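Local atomic coordinates of flagellin (PDB entry 4CFI), a protein that probably polymerises into the helical filament of the bacterial flagellum, used for swimming, and is a target of the host immune response. Residues S19-R24 / N239-V244; E53-A58 / M96-I101. One frame throughout, in Å; residues are numbered along the deposited sequence. Where two conformers were deposited one is given.

Contact 1: S19-R24 / N239-V244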
loop_
_atom_site.group_PDB
_atom_site.type_symbol
_atom_site.label_atom_id
_atom_site.label_comp_id
_atom_site.label_asym_id
_atom_site.label_seq_id
_atom_site.Cartn_x
_atom_site.Cartn_y
_atom_site.Cartn_z
ATOM N N SER A 19 11.741 11.628 -3.664
ATOM C CA SER A 19 10.688 12.163 -2.786
ATOM C C SER A 19 9.855 11.056 -2.145
ATOM O O SER A 19 9.478 11.166 -0.978
ATOM C CB SER A 19 9.776 13.158 -3.507
ATOM O OG SER A 19 10.405 14.436 -3.628
ATOM N N LEU A 20 9.581 9.988 -2.891
ATOM C CA LEU A 20 8.825 8.859 -2.329
ATOM C C LEU A 20 9.646 8.132 -1.256
ATOM O O LEU A 20 9.103 7.822 -0.185
ATOM C CB LEU A 20 8.388 7.903 -3.435
ATOM C CG LEU A 20 7.440 8.493 -4.485
ATOM C CD1 LEU A 20 7.266 7.536 -5.654
ATOM C CD2 LEU A 20 6.077 8.905 -3.945
ATOM N N GLN A 21 10.936 7.891 -1.528
ATOM C CA GLN A 21 11.846 7.266 -0.548
ATOM C C GLN A 21 11.933 8.137 0.721
ATOM O O GLN A 21 12.054 7.605 1.827
ATOM C CB GLN A 21 13.251 6.966 -1.143
ATOM C CG GLN A 21 13.213 5.783 -2.129
ATOM C CD GLN A 21 14.528 5.376 -2.815
ATOM O OE1 GLN A 21 15.506 6.131 -2.891
ATOM N NE2 GLN A 21 14.526 4.170 -3.379
ATOM N N ARG A 22 11.841 9.457 0.570
ATOM C CA ARG A 22 11.885 10.376 1.711
ATOM C C ARG A 22 10.616 10.234 2.546
ATOM O O ARG A 22 10.683 10.183 3.774
ATOM C CB ARG A 22 12.067 11.825 1.240
ATOM C CG ARG A 22 12.137 12.835 2.365
ATOM C CD ARG A 22 13.435 12.743 3.159
ATOM N NE ARG A 22 13.460 13.756 4.220
ATOM C CZ ARG A 22 13.676 15.054 4.023
ATOM N NH1 ARG A 22 13.940 15.526 2.820
ATOM N NH2 ARG A 22 13.641 15.891 5.039
ATOM N N ILE A 23 9.451 10.174 1.903
ATOM C CA ILE A 23 8.197 10.007 2.634
ATOM C C ILE A 23 8.242 8.683 3.435
ATOM O O ILE A 23 7.775 8.651 4.596
ATOM C CB ILE A 23 6.949 10.092 1.719
ATOM C CG1 ILE A 23 6.851 11.500 1.110
ATOM C CG2 ILE A 23 5.694 9.757 2.510
ATOM C CD1 ILE A 23 5.805 11.650 0.017
ATOM N N ARG A 24 8.819 7.622 2.853
ATOM C CA ARG A 24 8.974 6.331 3.564
ATOM C C ARG A 24 9.746 6.504 4.869
ATOM O O ARG A 24 9.323 6.008 5.920
ATOM C CB ARG A 24 9.678 5.257 2.702
ATOM C CG ARG A 24 10.194 4.044 3.482
ATOM C CD ARG A 24 10.924 3.045 2.587
ATOM N NE ARG A 24 10.044 2.397 1.620
ATOM C CZ ARG A 24 10.416 1.976 0.409
ATOM N NH1 ARG A 24 11.661 2.135 -0.015
ATOM N NH2 ARG A 24 9.530 1.395 -0.378
ATOM N N ASN A 239 3.598 1.023 -2.905
ATOM C CA ASN A 239 2.850 0.912 -4.153
ATOM C C ASN A 239 3.248 1.963 -5.173
ATOM O O ASN A 239 3.374 1.667 -6.353
ATOM C CB ASN A 239 1.353 0.958 -3.869
ATOM C CG ASN A 239 0.868 -0.291 -3.155
ATOM O OD1 ASN A 239 1.626 -1.252 -2.955
ATOM N ND2 ASN A 239 -0.373 -0.289 -2.761
ATOM N N ALA A 240 3.433 3.197 -4.727
ATOM C CA ALA A 240 3.866 4.267 -5.626
ATOM C C ALA A 240 5.246 3.964 -6.213
ATOM O O ALA A 240 5.478 4.175 -7.403
ATOM C CB ALA A 240 3.871 5.599 -4.898
ATOM N N LEU A 241 6.170 3.492 -5.383
ATOM C CA LEU A 241 7.501 3.122 -5.862
ATOM C C LEU A 241 7.442 1.987 -6.878
ATOM O O LEU A 241 8.200 1.996 -7.837
ATOM C CB LEU A 241 8.476 2.792 -4.715
ATOM C CG LEU A 241 9.048 4.035 -4.021
ATOM C CD1 LEU A 241 9.681 3.643 -2.696
ATOM C CD2 LEU A 241 10.050 4.751 -4.917
ATOM N N ALA A 242 6.576 0.997 -6.655
ATOM C CA ALA A 242 6.392 -0.058 -7.633
ATOM C C ALA A 242 5.903 0.502 -8.966
ATOM O O ALA A 242 6.397 0.094 -10.029
ATOM C CB ALA A 242 5.428 -1.115 -7.110
ATOM N N THR A 243 4.942 1.425 -8.926
ATOM C CA THR A 243 4.457 2.072 -10.149
ATOM C C THR A 243 5.576 2.804 -10.890
ATOM O O THR A 243 5.735 2.663 -12.114
ATOM C CB THR A 243 3.284 3.022 -9.825
ATOM O OG1 THR A 243 2.215 2.266 -9.244
ATOM C CG2 THR A 243 2.803 3.758 -11.052
ATOM N N VAL A 244 6.375 3.556 -10.145
ATOM C CA VAL A 244 7.510 4.268 -10.740
ATOM C C VAL A 244 8.551 3.304 -11.316
ATOM O O VAL A 244 9.030 3.507 -12.445
ATOM C CB VAL A 244 8.166 5.201 -9.718
ATOM C CG1 VAL A 244 9.473 5.771 -10.251
ATOM C CG2 VAL A 244 7.180 6.288 -9.356
#

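Contact 2: E53-A58 / M96-I101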
loop_
_atom_site.group_PDB
_atom_site.type_symbol
_atom_site.label_atom_id
_atom_site.label_comp_id
_atom_site.label_asym_id
_atom_site.label_seq_id
_atom_site.Cartn_x
_atom_site.Cartn_y
_atom_site.Cartn_z
ATOM N N GLU A 53 6.681 18.499 -3.935
ATOM C CA GLU A 53 7.711 18.187 -4.913
ATOM C C GLU A 53 7.231 17.134 -5.911
ATOM O O GLU A 53 7.503 17.281 -7.101
ATOM C CB GLU A 53 9.021 17.802 -4.202
ATOM C CG GLU A 53 10.202 17.514 -5.118
ATOM C CD GLU A 53 10.734 18.690 -5.914
ATOM O OE1 GLU A 53 10.262 19.835 -5.818
ATOM O OE2 GLU A 53 11.683 18.436 -6.660
ATOM N N VAL A 54 6.501 16.110 -5.456
ATOM C CA VAL A 54 5.880 15.144 -6.366
ATOM C C VAL A 54 4.992 15.861 -7.389
ATOM O O VAL A 54 5.083 15.608 -8.591
ATOM C CB VAL A 54 5.068 14.086 -5.580
ATOM C CG1 VAL A 54 4.204 13.244 -6.499
ATOM C CG2 VAL A 54 5.991 13.193 -4.765
ATOM N N ASN A 55 4.130 16.762 -6.911
ATOM C CA ASN A 55 3.247 17.492 -7.807
ATOM C C ASN A 55 4.004 18.429 -8.744
ATOM O O ASN A 55 3.558 18.621 -9.885
ATOM C CB ASN A 55 2.151 18.257 -7.042
ATOM C CG ASN A 55 1.094 17.347 -6.453
ATOM O OD1 ASN A 55 0.634 17.550 -5.315
ATOM N ND2 ASN A 55 0.691 16.365 -7.199
ATOM N N ARG A 56 5.120 18.996 -8.290
ATOM C CA ARG A 56 5.952 19.809 -9.175
ATOM C C ARG A 56 6.565 18.963 -10.289
ATOM O O ARG A 56 6.570 19.351 -11.460
ATOM C CB ARG A 56 7.058 20.524 -8.404
ATOM C CG ARG A 56 7.753 21.624 -9.202
ATOM C CD ARG A 56 9.090 22.062 -8.597
ATOM N NE ARG A 56 10.024 20.952 -8.507
ATOM C CZ ARG A 56 10.636 20.399 -9.546
ATOM N NH1 ARG A 56 10.505 20.890 -10.779
ATOM N NH2 ARG A 56 11.403 19.339 -9.357
ATOM N N ILE A 57 7.110 17.814 -9.922
ATOM C CA ILE A 57 7.716 16.940 -10.921
ATOM C C ILE A 57 6.659 16.542 -11.968
ATOM O O ILE A 57 6.917 16.554 -13.185
ATOM C CB ILE A 57 8.360 15.705 -10.246
ATOM C CG1 ILE A 57 9.540 16.124 -9.347
ATOM C CG2 ILE A 57 8.760 14.676 -11.288
ATOM C CD1 ILE A 57 9.843 15.121 -8.244
ATOM N N ALA A 58 5.468 16.179 -11.504
ATOM C CA ALA A 58 4.411 15.726 -12.411
ATOM C C ALA A 58 3.914 16.844 -13.333
ATOM O O ALA A 58 3.618 16.594 -14.504
ATOM C CB ALA A 58 3.238 15.134 -11.645
ATOM N N MET A 96 1.905 10.820 -13.009
ATOM C CA MET A 96 2.688 10.673 -11.808
ATOM C C MET A 96 2.317 11.700 -10.742
ATOM O O MET A 96 3.028 11.835 -9.737
ATOM C CB MET A 96 4.167 10.807 -12.163
ATOM C CG MET A 96 4.707 9.692 -13.053
ATOM S SD MET A 96 4.663 8.058 -12.266
ATOM C CE MET A 96 3.254 7.357 -13.092
ATOM N N SER A 97 1.209 12.417 -10.920
ATOM C CA SER A 97 0.779 13.364 -9.898
ATOM C C SER A 97 0.421 12.627 -8.607
ATOM O O SER A 97 0.073 11.444 -8.615
ATOM C CB SER A 97 -0.386 14.230 -10.404
ATOM O OG SER A 97 -1.610 13.526 -10.432
ATOM N N ALA A 98 0.520 13.324 -7.481
ATOM C CA ALA A 98 0.294 12.689 -6.186
ATOM C C ALA A 98 -1.092 12.050 -6.038
ATOM O O ALA A 98 -1.249 11.060 -5.321
ATOM C CB ALA A 98 0.531 13.687 -5.073
ATOM N N ALA A 99 -2.094 12.599 -6.718
ATOM C CA ALA A 99 -3.456 12.072 -6.647
ATOM C C ALA A 99 -3.639 10.756 -7.391
ATOM O O ALA A 99 -4.666 10.096 -7.215
ATOM C CB ALA A 99 -4.435 13.110 -7.175
ATOM N N LYS A 100 -2.656 10.397 -8.228
ATOM C CA LYS A 100 -2.779 9.281 -9.153
ATOM C C LYS A 100 -1.767 8.163 -8.901
ATOM O O LYS A 100 -1.742 7.190 -9.646
ATOM C CB LYS A 100 -2.652 9.788 -10.602
ATOM C CG LYS A 100 -3.736 10.775 -11.018
ATOM C CD LYS A 100 -5.115 10.137 -11.065
ATOM C CE LYS A 100 -5.910 10.607 -12.274
ATOM N NZ LYS A 100 -6.979 9.627 -12.612
ATOM N N ILE A 101 -0.955 8.283 -7.844
ATOM C CA ILE A 101 -0.005 7.233 -7.470
ATOM C C ILE A 101 -0.160 6.903 -5.993
ATOM O O ILE A 101 -0.719 7.693 -5.234
ATOM C CB ILE A 101 1.471 7.601 -7.806
ATOM C CG1 ILE A 101 1.949 8.860 -7.053
ATOM C CG2 ILE A 101 1.618 7.781 -9.312
ATOM C CD1 ILE A 101 3.427 9.188 -7.232
#

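Contact 1: S19-R24 / N239-V244
L20 and L241 carry this contact, each set into the helix opposite in a knobs-into-holes fashion, as in the antiparallel pairing of N- and C-terminal helices in the D1 domain of flagellins. The two helical segments run nearly antiparallel, at 161° to each other with axes 10.2 Å apart at closest approach, and each lodges one leucine between side chains of the other helix. L20 is the knob of helix 2-31: I237, A240, L241 and V244 of helix 227-257 form the four-residue hole round it. Its CD1 is anti to CA about the CB-CG bond (chi2 170°), which carries this methyl out between two apolar neighbours, with A240 CB at 4.0 Å and V244 CG2 at 3.9 Å. The other methyl, CD2, settles against the same alanine carbon, so the fork of the leucine straddles A240. V219, from a loop, also touches both L20 and A240.

L241 in turn points between T17, L20, Q21 and R24. Its CD1 lies at the more exposed border of the interface, where Q21 passes at about a right angle, its aliphatic CG touching CD1 of L241 at 4.2 Å. R24 closes this border with its long chain, bent at chi3 (-67°), and its NH2 makes a salt bridge to D238 just ahead of the second segment. In the conformer described, one of two, the guanidinium seems to lie over L241 CD1, though too close to be trusted.

No hydrogen bond or salt bridge joins the two segments, and the buried middle is wholly aliphatic. There the second methyl of L241, CD2, rests on the stem of the partner leucine, 3.9 Å from L20 CB.

Contact 2: E53-A58 / M96-I101
V54 and A58, one turn apart on helix 37-60, press against the backbone of the loop segment 96-101. V54 has CG1 anti to its own nitrogen (chi1 169°), and this branch does all the near touching: it sits over the chain between M96 and A98, 3.7 Å from M96 O and 3.8 Å from A98 N, with the methyl of A98 also in contact. I101 meets the same V54 branch from further along the loop. Its CG1 stands between backbone N and carbonyl carbon (chi1 61°), and the extended second torsion then sends CD1 back to 4.2 Å from V54 CG1. M96 O is a buried carbonyl oxygen without any hydrogen-bonding partner in the model, and V54 CG1 lies against it.

A58 makes the tighter approach. Its CB meets S97 CA at 3.5 Å, closer than ordinary van der Waals contact, and the alpha carbons of A58 and S97 come within 5.0 Å, which a methyl-sized side chain allows. M96 starts out toward the helix, but two successive bends turn its thioether end away, and its side chain also packs on L16 of helix 2-31. The N55 side chain flanks A98; the orientation of its amide is uncertain.

On the helix itself, R56 grips E53 side-on through NE and NH2. Both bonds are nearly straight, and both oxygens lie in the guanidinium plane but are met from well above the carboxylate plane.

S97 to K100 form a beta turn, K100 N to S97 O 2.9 Å, and further backbone bonds join M96, through its N, with L69, A98 with S220 and I101 with V219. Such a helix face covered by irregular connecting chain is consistent with the D1 domain of flagellin, where the strands and loops beyond the N-terminal helices fold back against them.

Contact 1 and contact 2 lie side by side in the helical part of the chain, their centres about 11 Å apart, and touch at several points. Helix 2-31 stands between their outer partners: S19 CB touches V54 CG2 at 4.0 Å, from the valine branch that contact 2 leaves unused. L20 CD2 reaches I101 CD1 at 4.2 Å, and the same separation divides T243 CG2 from M96 CE; through I101 the loop 96-101 thus meets helix 2-31 and through M96 helix 227-257, besides helix 37-60. L16 packs on V54, M96 and V244, while V219, a neighbour of contact 1, also touches I101. Along the chain, both segments of contact 2 fall between those of contact 1.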